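PDB 2EAB: alpha-fucosidase from Bifidobacterium bifidum, which probably hydrolyses alpha-1,2-linked L-fucosyl residues off glycans, this chain being the calcium-binding catalytic part of a longer, probably membrane-anchored protein. Local coordinates for residues A353-K356 against A357-G361; E746-L749 against K750-Y754. One frame throughout, in Å; residues are numbered along the deposited sequence.

Interactions 1 and 2 are two helix ends set against each other, their centres about 10 Å apart. The polar link is between Gln-359 NE2 of interaction 1 and Lys-750 O of interaction 2, 3.2 Å apart, a probable hydrogen bond between a side-chain amide and a backbone carbonyl. Three packing contacts accompany it, with Leu-355 CD1 3.4 Å from Leu-749 O, Leu-355 CD2 3.5 Å from Tyr-754 O, and Tyr-358 OH 3.4 Å from Glu-746 CG. All four segments fall in the family 95 catalytic region, yet both contacts lie away from the calcium-binding residues, so the evidence is for helix-to-helix packing rather than for a part in metal binding.

Interaction 1 (A353-K356 against A357-G361); sequences ALLK and AYQRG
Leu-355 and Gln-359 meet one turn apart in the last part of helix 351-360, in the glycoside hydrolase family 95 catalytic region. Four backbone hydrogen bonds from residue i+4 to residue i define the helical turn; in the one between the same two residues, Gln-359 N to Leu-355 O, the distance is 2.9 Å and the N-H...O angle 159°. Gln-359 keeps CG beside its backbone N (chi1 -71°), which lays CG against Leu-355 O at 3.3 Å and carries the amide on to the leucine, where Gln-359 CD is 4.0 Å from Leu-355 CG. The two side chains cross obliquely, and Gln-359 NE2 bonds to Lys-750 O. An alanine in place of Leu-355 would probably leave a gap under the amide, held then mainly by its bond to Lys-750 O. On the outer face, Lys-356 and Arg-360 run side by side in the same direction: Lys-356 CG is 4.0 Å from Arg-360 CD, while the like-charged Lys-356 NZ and Arg-360 NH1 stay 6.1 Å apart. Gly-361, with phi at +82°, is the C-prime residue of a Schellman motif, Ser-362 N reaching back to Ala-357 O and Gly-361 N, weakly, to Tyr-358 O. Tyr-358 bonds through OH to Glu-372 and packs on Leu-371 of helix 365-386 and on Tyr-742 of helix 738-751, while Leu-354 touches Gln-367 and Glu-370 of helix 365-386.

Interaction 2 (E746-L749 against K750-Y754); sequences ELQL and KNAMY
Asn-751 folds its side chain back on Leu-747, one turn earlier, so that ND2 joins the backbone N at the same carbonyl. Asn-751 N is 2.9 Å from Leu-747 O in the regular helical bond, and Asn-751 ND2 adds a weak bond to that oxygen at 3.2 Å. A chi1 of -61° sets CG beside the backbone N and brings ND2 close to that oxygen. The two side chains lie alongside each other, pointing the same way, with Leu-747 CD2 3.7 Å from Asn-751 ND2, and both also touch Ser-719. Gln-748 is fully stretched, CG anti to the backbone N (chi1 -178°). Its CG lies 4.1 Å from Ala-752 CB, and its buried amide continues beyond the contact, where OE1 takes a bond from Asn-772 ND2 while NE2 gives to Gly-768 O and Asp-759 OD1.

This is the C-terminal end of helix 738-751, within the family 95 catalytic region, which belongs to a clan of six-hairpin glycosidases. Beyond Asn-751 the backbone leaves the helical path, and the bond from Ala-752 N to Gln-748 O is weak. A water then takes over the next link, giving to Leu-749 O at 2.8 Å and accepting from Met-753 N at 3.0 Å. Met-753 CG lies 3.7 Å from Gln-748 O, and the side chain, bent beyond CG, also packs on Val-375. On the helix side facing Tyr-358, Lys-750 runs out extended. Lys-750 NZ and Glu-746 OE2 are 4.7 Å apart and do not touch; a second water bonded to NZ gives only a weak bond to the carboxylate, whose salt bridge is with Lys-368.

Interaction 1 (A353-K356 against A357-G361)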
loop_
_atom_site.group_PDB
_atom_site.type_symbol
_atom_site.label_atom_id
_atom_site.label_comp_id
_atom_site.label_asym_id
_atom_site.label_seq_id
_atom_site.Cartn_x
_atom_site.Cartn_y
_atom_site.Cartn_z
ATOM N N ALA A 353 23.884 -9.727 8.010
ATOM C CA ALA A 353 25.268 -9.496 7.583
ATOM C C ALA A 353 25.321 -8.793 6.226
ATOM O O ALA A 353 26.149 -7.903 6.006
ATOM C CB ALA A 353 26.044 -10.805 7.535
ATOM N N LEU A 354 24.420 -9.200 5.332
ATOM C CA LEU A 354 24.301 -8.603 4.005
ATOM C C LEU A 354 23.939 -7.124 4.091
ATOM O O LEU A 354 24.550 -6.291 3.432
ATOM C CB LEU A 354 23.264 -9.360 3.171
ATOM C CG LEU A 354 22.985 -8.878 1.745
ATOM C CD1 LEU A 354 24.200 -9.081 0.856
ATOM C CD2 LEU A 354 21.788 -9.613 1.180
ATOM N N LEU A 355 22.942 -6.805 4.915
ATOM C CA LEU A 355 22.544 -5.420 5.126
ATOM C C LEU A 355 23.703 -4.587 5.677
ATOM O O LEU A 355 23.958 -3.482 5.206
ATOM C CB LEU A 355 21.323 -5.341 6.048
ATOM C CG LEU A 355 20.848 -3.942 6.448
ATOM C CD1 LEU A 355 20.364 -3.140 5.235
ATOM C CD2 LEU A 355 19.759 -4.038 7.504
ATOM N N LYS A 356 24.410 -5.138 6.664
ATOM C CA LYS A 356 25.541 -4.449 7.278
ATOM C C LYS A 356 26.642 -4.153 6.255
ATOM O O LYS A 356 27.181 -3.049 6.230
ATOM C CB LYS A 356 26.093 -5.261 8.450
ATOM C CG LYS A 356 26.999 -4.471 9.378
ATOM C CD LYS A 356 27.292 -5.255 10.648
ATOM C CE LYS A 356 28.116 -4.441 11.629
ATOM N NZ LYS A 356 28.337 -5.190 12.900
ATOM N N ALA A 357 26.956 -5.135 5.412
ATOM C CA ALA A 357 27.966 -4.965 4.365
ATOM C C ALA A 357 27.537 -3.897 3.356
ATOM O O ALA A 357 28.346 -3.076 2.926
ATOM C CB ALA A 357 28.243 -6.288 3.666
ATOM N N TYR A 358 26.257 -3.909 2.989
ATOM C CA TYR A 358 25.705 -2.908 2.082
ATOM C C TYR A 358 25.857 -1.509 2.685
ATOM O O TYR A 358 26.280 -0.578 2.002
ATOM C CB TYR A 358 24.238 -3.221 1.800
ATOM C CG TYR A 358 23.644 -2.554 0.577
ATOM C CD1 TYR A 358 23.528 -3.247 -0.630
ATOM C CD2 TYR A 358 23.160 -1.247 0.633
ATOM C CE1 TYR A 358 22.957 -2.649 -1.752
ATOM C CE2 TYR A 358 22.596 -0.640 -0.481
ATOM C CZ TYR A 358 22.498 -1.344 -1.667
ATOM O OH TYR A 358 21.933 -0.731 -2.761
ATOM N N GLN A 359 25.532 -1.379 3.971
ATOM C CA GLN A 359 25.636 -0.105 4.688
ATOM C C GLN A 359 27.076 0.397 4.788
ATOM O O GLN A 359 27.328 1.596 4.689
ATOM C CB GLN A 359 25.036 -0.223 6.094
ATOM C CG GLN A 359 23.518 -0.356 6.108
ATOM C CD GLN A 359 22.954 -0.742 7.466
ATOM O OE1 GLN A 359 23.573 -1.487 8.229
ATOM N NE2 GLN A 359 21.751 -0.254 7.759
ATOM N N ARG A 360 28.008 -0.533 4.985
ATOM C CA ARG A 360 29.419 -0.190 5.174
ATOM C C ARG A 360 30.171 -0.014 3.854
ATOM O O ARG A 360 31.290 0.508 3.835
ATOM C CB ARG A 360 30.108 -1.234 6.057
ATOM C CG ARG A 360 29.641 -1.207 7.509
ATOM C CD ARG A 360 30.260 -2.325 8.337
ATOM N NE ARG A 360 31.713 -2.192 8.457
ATOM C CZ ARG A 360 32.335 -1.471 9.388
ATOM N NH1 ARG A 360 31.640 -0.797 10.297
ATOM N NH2 ARG A 360 33.660 -1.422 9.406
ATOM N N GLY A 361 29.552 -0.446 2.759
ATOM C CA GLY A 361 30.154 -0.335 1.433
ATOM C C GLY A 361 31.141 -1.444 1.123
ATOM O O GLY A 361 32.001 -1.286 0.253
#

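Interaction 2 (E746-L749 against K750-Y754)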
loop_
_atom_site.group_PDB
_atom_site.type_symbol
_atom_site.label_atom_id
_atom_site.label_comp_id
_atom_site.label_asym_id
_atom_site.label_seq_id
_atom_site.Cartn_x
_atom_site.Cartn_y
_atom_site.Cartn_z
ATOM N N GLU A 746 19.472 2.826 -3.216
ATOM C CA GLU A 746 20.648 2.588 -2.378
ATOM C C GLU A 746 20.485 3.245 -1.017
ATOM O O GLU A 746 20.773 2.636 0.014
ATOM C CB GLU A 746 21.894 3.174 -3.026
ATOM C CG GLU A 746 22.524 2.370 -4.124
ATOM C CD GLU A 746 23.835 2.993 -4.569
ATOM O OE1 GLU A 746 23.850 4.208 -4.862
ATOM O OE2 GLU A 746 24.855 2.272 -4.615
ATOM N N LEU A 747 20.031 4.494 -1.027
ATOM C CA LEU A 747 19.853 5.240 0.211
ATOM C C LEU A 747 18.755 4.651 1.089
ATOM O O LEU A 747 18.897 4.630 2.313
ATOM C CB LEU A 747 19.615 6.723 -0.065
ATOM C CG LEU A 747 20.846 7.502 -0.553
ATOM C CD1 LEU A 747 20.454 8.858 -1.124
ATOM C CD2 LEU A 747 21.893 7.656 0.551
ATOM N N GLN A 748 17.670 4.166 0.479
ATOM C CA GLN A 748 16.624 3.488 1.242
ATOM C C GLN A 748 17.170 2.241 1.931
ATOM O O GLN A 748 16.905 2.006 3.111
ATOM C CB GLN A 748 15.423 3.120 0.368
ATOM C CG GLN A 748 14.309 2.453 1.182
ATOM C CD GLN A 748 13.117 2.025 0.357
ATOM O OE1 GLN A 748 13.242 1.697 -0.821
ATOM N NE2 GLN A 748 11.944 2.009 0.983
ATOM N N LEU A 749 17.942 1.448 1.196
ATOM C CA LEU A 749 18.502 0.224 1.751
ATOM C C LEU A 749 19.488 0.522 2.878
ATOM O O LEU A 749 19.527 -0.197 3.869
ATOM C CB LEU A 749 19.137 -0.638 0.651
ATOM C CG LEU A 749 18.196 -1.665 0.001
ATOM C CD1 LEU A 749 16.884 -1.046 -0.492
ATOM C CD2 LEU A 749 18.885 -2.386 -1.140
ATOM N N LYS A 750 20.256 1.596 2.741
ATOM C CA LYS A 750 21.250 1.956 3.756
ATOM C C LYS A 750 20.653 2.620 4.998
ATOM O O LYS A 750 21.175 2.456 6.105
ATOM C CB LYS A 750 22.325 2.866 3.163
ATOM C CG LYS A 750 23.252 2.167 2.191
ATOM C CD LYS A 750 24.206 3.151 1.538
ATOM C CE LYS A 750 25.052 2.456 0.494
ATOM N NZ LYS A 750 25.996 3.395 -0.160
ATOM N N ASN A 751 19.558 3.354 4.814
ATOM C CA ASN A 751 19.060 4.258 5.851
ATOM C C ASN A 751 17.608 4.060 6.280
ATOM O O ASN A 751 17.122 4.794 7.140
ATOM C CB ASN A 751 19.252 5.711 5.406
ATOM C CG ASN A 751 20.704 6.058 5.166
ATOM O OD1 ASN A 751 21.517 6.056 6.089
ATOM N ND2 ASN A 751 21.040 6.360 3.918
ATOM N N ALA A 752 16.917 3.085 5.698
ATOM C CA ALA A 752 15.487 2.919 5.976
ATOM C C ALA A 752 15.021 1.462 5.979
ATOM O O ALA A 752 13.827 1.182 5.821
ATOM C CB ALA A 752 14.644 3.768 5.014
ATOM N N MET A 753 15.957 0.538 6.188
ATOM C CA MET A 753 15.626 -0.877 6.294
ATOM C C MET A 753 16.186 -1.476 7.575
ATOM O O MET A 753 17.376 -1.326 7.868
ATOM C CB MET A 753 16.178 -1.645 5.092
ATOM C CG MET A 753 15.478 -1.324 3.788
ATOM S SD MET A 753 13.858 -2.100 3.724
ATOM C CE MET A 753 14.327 -3.665 3.031
ATOM N N TYR A 754 15.330 -2.150 8.335
ATOM C CA TYR A 754 15.772 -2.898 9.503
ATOM C C TYR A 754 16.385 -4.240 9.075
ATOM O O TYR A 754 16.342 -4.605 7.892
ATOM C CB TYR A 754 14.611 -3.119 10.477
ATOM C CG TYR A 754 14.090 -1.885 11.198
ATOM C CD1 TYR A 754 14.955 -0.883 11.651
ATOM C CD2 TYR A 754 12.725 -1.749 11.471
ATOM C CE1 TYR A 754 14.466 0.234 12.333
ATOM C CE2 TYR A 754 12.228 -0.641 12.156
ATOM C CZ TYR A 754 13.098 0.346 12.579
ATOM O OH TYR A 754 12.594 1.443 13.248
HETATM O O HOH W 1 26.969 1.597 -2.100
HETATM O O HOH W 2 18.981 0.340 6.519
#